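Local coordinates for glutamyl-tRNA(Gln) amidotransferase subunit B, mitochondrial (Saccharomyces cerevisiae, PDB 4N0H), which forms the B subunit of a mitochondrial amidotransferase complex and belongs to the GatB/GatE family, at residues D89-F94 with I281-M286. Sequence-based numbering, arbitrary orientation.
Sequences DRKHYF and IDYRYM
Tyr283 meets Lys91 with its ring and His92 with its carbonyl. The extended Lys91 chain, its CG anti to the backbone N (chi1 175°), lies alongside the ring and sets CE over the centre of one face, 3.6 Å from the centroid, a CH-pi contact; NZ follows at 4.6 Å from that centroid (cation-pi). Tyr283 O accepts two bonds from His92, from N at 2.8 Å and from ND1 at 3.2 Å.

Arg284 takes a positive phi (51°), and its O shares the ND1-H of His92 with Tyr283 O, at 3.0 Å from ND1 but from above the carbonyl plane; both bonds are bent. Both acceptors lie near the imidazole plane, which should restrain the ring's rotation while NE2 bonds a polar side chain of another protein chain. The bent Arg284 side chain lays one guanidinium face on His92 CB and ties NE back to Asp282 O; Asp282 OD1, accepting from Arg284 N, closes an Asx turn.

Tyr285 runs beside Lys91, CE2 3.6 Å from Lys91 CB, and its ring stacks with His107. At Met286 the chain makes a single antiparallel bridge with Arg90: Arg90 N gives a nearly straight bond to Met286 O (2.7 Å), returned by Met286 N, while Met286 CE leans against Arg90 CD and NH1. Arg90 NE forms a salt bridge with Asp288, and NH1 and NH2 bond polar side chains of another protein chain. This is an antiparallel hydrogen-bonded bridge preceded by an Asx turn, pairing short strand 286-287 with strand 89-92 in the mixed sheet.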
ATOM      1  N   ASP B  89      -7.424  -9.454   0.536  1.00 26.65           N
ATOM      2  CA  ASP B  89      -6.193  -9.616  -0.231  1.00 27.78           C
ATOM      3  C   ASP B  89      -6.373  -9.055  -1.633  1.00 24.27           C
ATOM      4  O   ASP B  89      -7.495  -8.927  -2.115  1.00 30.34           O
ATOM      5  CB  ASP B  89      -5.801 -11.092  -0.313  1.00 30.15           C
ATOM      6  CG  ASP B  89      -5.949 -11.808   1.019  1.00 34.48           C
ATOM      7  OD1 ASP B  89      -6.847 -12.675   1.130  1.00 29.03           O
ATOM      8  OD2 ASP B  89      -5.175 -11.498   1.955  1.00 32.26           O
ATOM      9  N   ARG B  90      -5.263  -8.724  -2.282  1.00 23.37           N
ATOM     10  CA  ARG B  90      -5.289  -8.207  -3.644  1.00 23.26           C
ATOM     11  C   ARG B  90      -5.071  -9.326  -4.658  1.00 28.55           C
ATOM     12  O   ARG B  90      -4.067 -10.039  -4.606  1.00 27.83           O
ATOM     13  CB  ARG B  90      -4.214  -7.135  -3.823  1.00 19.23           C
ATOM     14  CG  ARG B  90      -4.373  -5.960  -2.879  1.00 22.59           C
ATOM     15  CD  ARG B  90      -3.285  -4.923  -3.087  1.00 20.79           C
ATOM     16  NE  ARG B  90      -3.504  -3.747  -2.253  1.00 24.95           N
ATOM     17  CZ  ARG B  90      -2.666  -2.717  -2.186  1.00 27.65           C
ATOM     18  NH1 ARG B  90      -1.556  -2.720  -2.908  1.00 23.38           N
ATOM     19  NH2 ARG B  90      -2.940  -1.682  -1.401  1.00 24.34           N
ATOM     20  N   LYS B  91      -6.023  -9.472  -5.574  1.00 26.52           N
ATOM     21  CA  LYS B  91      -5.930 -10.438  -6.659  1.00 29.07           C
ATOM     22  C   LYS B  91      -5.590  -9.665  -7.926  1.00 26.15           C
ATOM     23  O   LYS B  91      -6.426  -8.925  -8.439  1.00 27.05           O
ATOM     24  CB  LYS B  91      -7.263 -11.175  -6.816  1.00 28.46           C
ATOM     25  CG  LYS B  91      -7.334 -12.142  -7.995  1.00 32.09           C
ATOM     26  CD  LYS B  91      -8.733 -12.746  -8.107  1.00 34.79           C
ATOM     27  CE  LYS B  91      -8.824 -13.764  -9.232  1.00 37.61           C
ATOM     28  NZ  LYS B  91     -10.171 -14.411  -9.264  1.00 38.62           N
ATOM     29  N   HIS B  92      -4.365  -9.831  -8.421  1.00 24.16           N
ATOM     30  CA  HIS B  92      -3.831  -8.957  -9.469  1.00 27.70           C
ATOM     31  C   HIS B  92      -4.080  -9.454 -10.899  1.00 31.62           C
ATOM     32  O   HIS B  92      -3.769 -10.603 -11.227  1.00 28.43           O
ATOM     33  CB  HIS B  92      -2.321  -8.748  -9.283  1.00 27.88           C
ATOM     34  CG  HIS B  92      -1.944  -8.058  -8.005  1.00 29.00           C
ATOM     35  ND1 HIS B  92      -1.582  -8.746  -6.866  1.00 28.00           N
ATOM     36  CD2 HIS B  92      -1.850  -6.743  -7.696  1.00 26.12           C
ATOM     37  CE1 HIS B  92      -1.288  -7.884  -5.908  1.00 27.27           C
ATOM     38  NE2 HIS B  92      -1.448  -6.662  -6.384  1.00 26.01           N
ATOM     39  N   TYR B  93      -4.636  -8.573 -11.731  1.00 27.02           N
ATOM     40  CA  TYR B  93      -4.669  -8.748 -13.186  1.00 30.97           C
ATOM     41  C   TYR B  93      -5.124  -7.463 -13.883  1.00 31.30           C
ATOM     42  O   TYR B  93      -5.761  -6.608 -13.268  1.00 30.98           O
ATOM     43  CB  TYR B  93      -5.551  -9.931 -13.597  1.00 35.40           C
ATOM     44  CG  TYR B  93      -7.014  -9.785 -13.250  1.00 42.34           C
ATOM     45  CD1 TYR B  93      -7.495 -10.167 -12.002  1.00 44.32           C
ATOM     46  CD2 TYR B  93      -7.920  -9.285 -14.178  1.00 46.75           C
ATOM     47  CE1 TYR B  93      -8.838 -10.043 -11.683  1.00 48.96           C
ATOM     48  CE2 TYR B  93      -9.261  -9.156 -13.872  1.00 50.54           C
ATOM     49  CZ  TYR B  93      -9.715  -9.535 -12.624  1.00 54.65           C
ATOM     50  OH  TYR B  93     -11.051  -9.406 -12.322  1.00 60.59           O
ATOM     51  N   PHE B  94      -4.789  -7.324 -15.163  1.00 29.15           N
ATOM     52  CA  PHE B  94      -5.172  -6.144 -15.927  1.00 25.74           C
ATOM     53  C   PHE B  94      -6.452  -6.399 -16.716  1.00 31.04           C
ATOM     54  O   PHE B  94      -6.585  -7.429 -17.375  1.00 31.11           O
ATOM     55  CB  PHE B  94      -4.060  -5.737 -16.900  1.00 31.14           C
ATOM     56  CG  PHE B  94      -2.794  -5.275 -16.230  1.00 32.97           C
ATOM     57  CD1 PHE B  94      -1.697  -6.116 -16.138  1.00 35.27           C
ATOM     58  CD2 PHE B  94      -2.698  -3.995 -15.709  1.00 28.35           C
ATOM     59  CE1 PHE B  94      -0.526  -5.691 -15.528  1.00 34.61           C
ATOM     60  CE2 PHE B  94      -1.533  -3.563 -15.098  1.00 28.33           C
ATOM     61  CZ  PHE B  94      -0.446  -4.410 -15.005  1.00 31.19           C
ATOM     62  N   ILE B 281      -2.337 -18.149 -14.887  1.00 52.17           N
ATOM     63  CA  ILE B 281      -2.045 -16.807 -14.397  1.00 53.73           C
ATOM     64  C   ILE B 281      -1.811 -16.824 -12.891  1.00 50.97           C
ATOM     65  O   ILE B 281      -2.643 -17.326 -12.131  1.00 49.84           O
ATOM     66  CB  ILE B 281      -3.211 -15.840 -14.670  1.00 58.10           C
ATOM     67  CG1 ILE B 281      -3.947 -16.227 -15.952  1.00 62.57           C
ATOM     68  CG2 ILE B 281      -2.715 -14.397 -14.716  1.00 56.58           C
ATOM     69  CD1 ILE B 281      -5.318 -15.600 -16.070  1.00 65.24           C
ATOM     70  N   ASP B 282      -0.680 -16.274 -12.463  1.00 43.77           N
ATOM     71  CA  ASP B 282      -0.432 -16.080 -11.041  1.00 38.69           C
ATOM     72  C   ASP B 282      -1.055 -14.750 -10.643  1.00 35.38           C
ATOM     73  O   ASP B 282      -0.641 -13.696 -11.124  1.00 38.09           O
ATOM     74  CB  ASP B 282       1.070 -16.084 -10.744  1.00 41.28           C
ATOM     75  CG  ASP B 282       1.378 -16.289  -9.267  1.00 40.39           C
ATOM     76  OD1 ASP B 282       0.609 -15.793  -8.417  1.00 36.74           O
ATOM     77  OD2 ASP B 282       2.391 -16.952  -8.955  1.00 40.51           O
ATOM     78  N   TYR B 283      -2.064 -14.804  -9.781  1.00 31.58           N
ATOM     79  CA  TYR B 283      -2.761 -13.594  -9.366  1.00 29.05           C
ATOM     80  C   TYR B 283      -1.977 -12.831  -8.297  1.00 29.37           C
ATOM     81  O   TYR B 283      -2.351 -11.721  -7.921  1.00 29.44           O
ATOM     82  CB  TYR B 283      -4.176 -13.923  -8.881  1.00 30.61           C
ATOM     83  CG  TYR B 283      -5.093 -14.395  -9.987  1.00 35.21           C
ATOM     84  CD1 TYR B 283      -5.493 -13.525 -10.998  1.00 31.21           C
ATOM     85  CD2 TYR B 283      -5.556 -15.704 -10.027  1.00 37.58           C
ATOM     86  CE1 TYR B 283      -6.324 -13.944 -12.013  1.00 37.26           C
ATOM     87  CE2 TYR B 283      -6.391 -16.135 -11.048  1.00 41.61           C
ATOM     88  CZ  TYR B 283      -6.773 -15.246 -12.035  1.00 42.07           C
ATOM     89  OH  TYR B 283      -7.603 -15.657 -13.053  1.00 43.70           O
ATOM     90  N   ARG B 284      -0.892 -13.436  -7.821  1.00 30.45           N
ATOM     91  CA  ARG B 284      -0.007 -12.799  -6.851  1.00 27.70           C
ATOM     92  C   ARG B 284      -0.779 -12.250  -5.652  1.00 28.72           C
ATOM     93  O   ARG B 284      -0.634 -11.079  -5.288  1.00 27.52           O
ATOM     94  CB  ARG B 284       0.821 -11.699  -7.527  1.00 25.36           C
ATOM     95  CG  ARG B 284       1.911 -12.238  -8.462  1.00 29.64           C
ATOM     96  CD  ARG B 284       2.122 -11.341  -9.672  1.00 32.75           C
ATOM     97  NE  ARG B 284       0.962 -11.367 -10.558  1.00 33.60           N
ATOM     98  CZ  ARG B 284       0.457 -10.304 -11.175  1.00 31.04           C
ATOM     99  NH1 ARG B 284       1.005  -9.106 -11.017  1.00 30.41           N
ATOM    100  NH2 ARG B 284      -0.607 -10.441 -11.946  1.00 29.28           N
ATOM    101  N   TYR B 285      -1.609 -13.107  -5.058  1.00 26.26           N
ATOM    102  CA  TYR B 285      -2.414 -12.735  -3.897  1.00 29.35           C
ATOM    103  C   TYR B 285      -1.542 -12.148  -2.792  1.00 31.83           C
ATOM    104  O   TYR B 285      -0.593 -12.780  -2.333  1.00 33.11           O
ATOM    105  CB  TYR B 285      -3.173 -13.942  -3.349  1.00 26.62           C
ATOM    106  CG  TYR B 285      -4.258 -14.478  -4.260  1.00 31.52           C
ATOM    107  CD1 TYR B 285      -4.071 -15.656  -4.973  1.00 36.14           C
ATOM    108  CD2 TYR B 285      -5.474 -13.815  -4.395  1.00 31.49           C
ATOM    109  CE1 TYR B 285      -5.059 -16.161  -5.796  1.00 39.89           C
ATOM    110  CE2 TYR B 285      -6.470 -14.313  -5.218  1.00 38.33           C
ATOM    111  CZ  TYR B 285      -6.254 -15.486  -5.917  1.00 38.65           C
ATOM    112  OH  TYR B 285      -7.234 -15.989  -6.741  1.00 40.82           O
ATOM    113  N   MET B 286      -1.870 -10.930  -2.384  1.00 27.18           N
ATOM    114  CA  MET B 286      -1.137 -10.229  -1.340  1.00 25.58           C
ATOM    115  C   MET B 286      -2.140  -9.647  -0.366  1.00 23.57           C
ATOM    116  O   MET B 286      -3.059  -8.945  -0.779  1.00 22.72           O
ATOM    117  CB  MET B 286      -0.305  -9.094  -1.949  1.00 24.59           C
ATOM    118  CG  MET B 286       0.597  -8.373  -0.953  1.00 33.29           C
ATOM    119  SD  MET B 286       1.470  -6.955  -1.673  1.00 37.37           S
ATOM    120  CE  MET B 286       0.117  -5.815  -1.934  1.00 35.95           C
TER